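Local coordinates for uncharacterized protein (Pseudomonas aeruginosa PAO1, PDB 4R1D) that binds the lipase effector Tle4 of the H2 type VI secretion system as the immunity protein Tli4, probably protecting the bacterium from it, at residues 201-204 and 210-213. Residues are numbered along the deposited sequence; the frame is centred on the assembly and turned at random.
Sequences NMLS and ETLR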
ATOM      1  N   ASN B 201     -23.082  -3.579  11.111  1.00 24.39           N
ATOM      2  CA  ASN B 201     -23.204  -2.447  10.206  1.00 28.55           C
ATOM      3  C   ASN B 201     -23.633  -2.920   8.814  1.00 32.33           C
ATOM      4  O   ASN B 201     -24.527  -2.343   8.193  1.00 27.91           O
ATOM      5  CB  ASN B 201     -21.881  -1.676  10.131  1.00 29.93           C
ATOM      6  CG  ASN B 201     -22.024  -0.330   9.454  1.00 41.67           C
ATOM      7  OD1 ASN B 201     -23.010  -0.068   8.764  1.00 37.85           O
ATOM      8  ND2 ASN B 201     -21.033   0.538   9.650  1.00 41.07           N
ATOM      9  N   MET B 202     -23.005  -3.986   8.330  1.00 28.64           N
ATOM     10  CA  MET B 202     -23.374  -4.539   7.035  1.00 24.87           C
ATOM     11  C   MET B 202     -24.830  -5.015   7.026  1.00 22.00           C
ATOM     12  O   MET B 202     -25.565  -4.758   6.066  1.00 25.01           O
ATOM     13  CB  MET B 202     -22.446  -5.697   6.652  1.00 23.46           C
ATOM     14  CG  MET B 202     -20.979  -5.331   6.492  1.00 25.26           C
ATOM     15  SD  MET B 202     -19.972  -6.829   6.282  1.00 29.51           S
ATOM     16  CE  MET B 202     -20.385  -7.314   4.602  1.00 25.10           C
ATOM     17  N   LEU B 203     -25.241  -5.719   8.079  1.00 20.40           N
ATOM     18  CA  LEU B 203     -26.594  -6.274   8.138  1.00 21.31           C
ATOM     19  C   LEU B 203     -27.629  -5.162   8.176  1.00 28.55           C
ATOM     20  O   LEU B 203     -28.701  -5.264   7.574  1.00 26.64           O
ATOM     21  CB  LEU B 203     -26.769  -7.153   9.371  1.00 23.49           C
ATOM     22  CG  LEU B 203     -25.943  -8.438   9.421  1.00 27.96           C
ATOM     23  CD1 LEU B 203     -26.086  -9.095  10.785  1.00 26.48           C
ATOM     24  CD2 LEU B 203     -26.362  -9.386   8.308  1.00 28.54           C
ATOM     25  N   SER B 204     -27.299  -4.105   8.907  1.00 25.60           N
ATOM     26  CA  SER B 204     -28.212  -2.990   9.107  1.00 26.98           C
ATOM     27  C   SER B 204     -28.367  -2.177   7.836  1.00 27.45           C
ATOM     28  O   SER B 204     -29.443  -1.641   7.558  1.00 32.91           O
ATOM     29  CB  SER B 204     -27.711  -2.089  10.246  1.00 27.47           C
ATOM     30  OG  SER B 204     -27.832  -2.737  11.501  1.00 39.82           O
ATOM     31  N   GLU B 210     -26.763 -11.403   5.094  1.00 20.10           N
ATOM     32  CA  GLU B 210     -27.224 -12.192   6.227  1.00 22.74           C
ATOM     33  C   GLU B 210     -26.086 -12.940   6.915  1.00 22.83           C
ATOM     34  O   GLU B 210     -25.066 -13.251   6.300  1.00 19.88           O
ATOM     35  CB  GLU B 210     -28.319 -13.173   5.802  1.00 25.95           C
ATOM     36  CG  GLU B 210     -27.827 -14.390   5.063  1.00 28.43           C
ATOM     37  CD  GLU B 210     -28.977 -15.296   4.631  1.00 29.16           C
ATOM     38  OE1 GLU B 210     -29.306 -15.292   3.431  1.00 29.17           O
ATOM     39  OE2 GLU B 210     -29.551 -15.996   5.489  1.00 31.90           O
ATOM     40  N   THR B 211     -26.261 -13.207   8.202  1.00 20.10           N
ATOM     41  CA  THR B 211     -25.319 -14.045   8.916  1.00 24.98           C
ATOM     42  C   THR B 211     -25.799 -15.486   8.843  1.00 24.02           C
ATOM     43  O   THR B 211     -26.917 -15.792   9.245  1.00 28.87           O
ATOM     44  CB  THR B 211     -25.176 -13.604  10.380  1.00 28.43           C
ATOM     45  OG1 THR B 211     -24.575 -12.302  10.419  1.00 23.25           O
ATOM     46  CG2 THR B 211     -24.298 -14.579  11.152  1.00 23.32           C
ATOM     47  N   LEU B 212     -24.960 -16.371   8.320  1.00 20.96           N
ATOM     48  CA  LEU B 212     -25.321 -17.787   8.243  1.00 21.25           C
ATOM     49  C   LEU B 212     -25.018 -18.510   9.543  1.00 24.91           C
ATOM     50  O   LEU B 212     -25.691 -19.479   9.893  1.00 25.04           O
ATOM     51  CB  LEU B 212     -24.604 -18.490   7.086  1.00 18.90           C
ATOM     52  CG  LEU B 212     -24.869 -17.971   5.671  1.00 22.07           C
ATOM     53  CD1 LEU B 212     -24.084 -18.764   4.638  1.00 19.53           C
ATOM     54  CD2 LEU B 212     -26.359 -18.005   5.355  1.00 27.17           C
ATOM     55  N   ARG B 213     -23.996 -18.042  10.255  1.00 21.24           N
ATOM     56  CA  ARG B 213     -23.519 -18.735  11.432  1.00 20.00           C
ATOM     57  C   ARG B 213     -22.580 -17.853  12.235  1.00 23.39           C
ATOM     58  O   ARG B 213     -21.775 -17.106  11.673  1.00 21.83           O
ATOM     59  CB  ARG B 213     -22.784 -20.009  10.994  1.00 28.25           C
ATOM     60  CG  ARG B 213     -23.105 -21.245  11.794  1.00 33.78           C
ATOM     61  CD  ARG B 213     -22.054 -22.326  11.538  1.00 25.93           C
ATOM     62  NE  ARG B 213     -22.408 -23.244  10.459  1.00 25.43           N
ATOM     63  CZ  ARG B 213     -21.545 -24.096   9.907  1.00 28.71           C
ATOM     64  NH1 ARG B 213     -20.281 -24.117  10.317  1.00 23.03           N
ATOM     65  NH2 ARG B 213     -21.936 -24.916   8.938  1.00 22.79           N
TER
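Leu203, near the end of helix 191-205, meets strand 209-214 through both methyls of its isobutyl group, and this one side chain, on which Met209 just ahead of the segment 210-213 packs as well, carries the helix side of a purely van der Waals contact. CD2 lies against the backbone of Glu210, 3.6 Å from its CA and 3.8 Å from its N. The other branch goes to the next residue, with CD1 3.6 Å from Thr211 OG1. The fork of the leucine thus spans two consecutive strand residues, and the Leu203 and Thr211 side chains cross at about a right angle. In Thr211 the hydroxyl lies anti to the carbonyl carbon (chi1 -66°), which presents OG1 rather than CG2 to the leucine methyls; Leu203 CD2 lies 4.0 Å from Thr211 OG1.

In this part of the C-terminal domain of the Tli4 family, a short connection joins the last turn of helix 191-205 to the start of strand 209-214. The strand, outermost in its sheet within this chain, packs back on the helix end, bringing the CA atoms of Leu203 and Glu210 to 6.3 Å. It pairs antiparallel with strand 225-233, and the pairing contains a classic beta bulge, in which Leu212 and Arg213 both face Leu228.

The charged end of Glu210 has its partner elsewhere: the side chain leaves the strand away from the helix, and its OE1 forms a salt bridge with Arg237. On the helix, Asn201 and Met202 pack against Met81 and Ser87 of the other protein chain, placing this surface contact beside the interface of the complex.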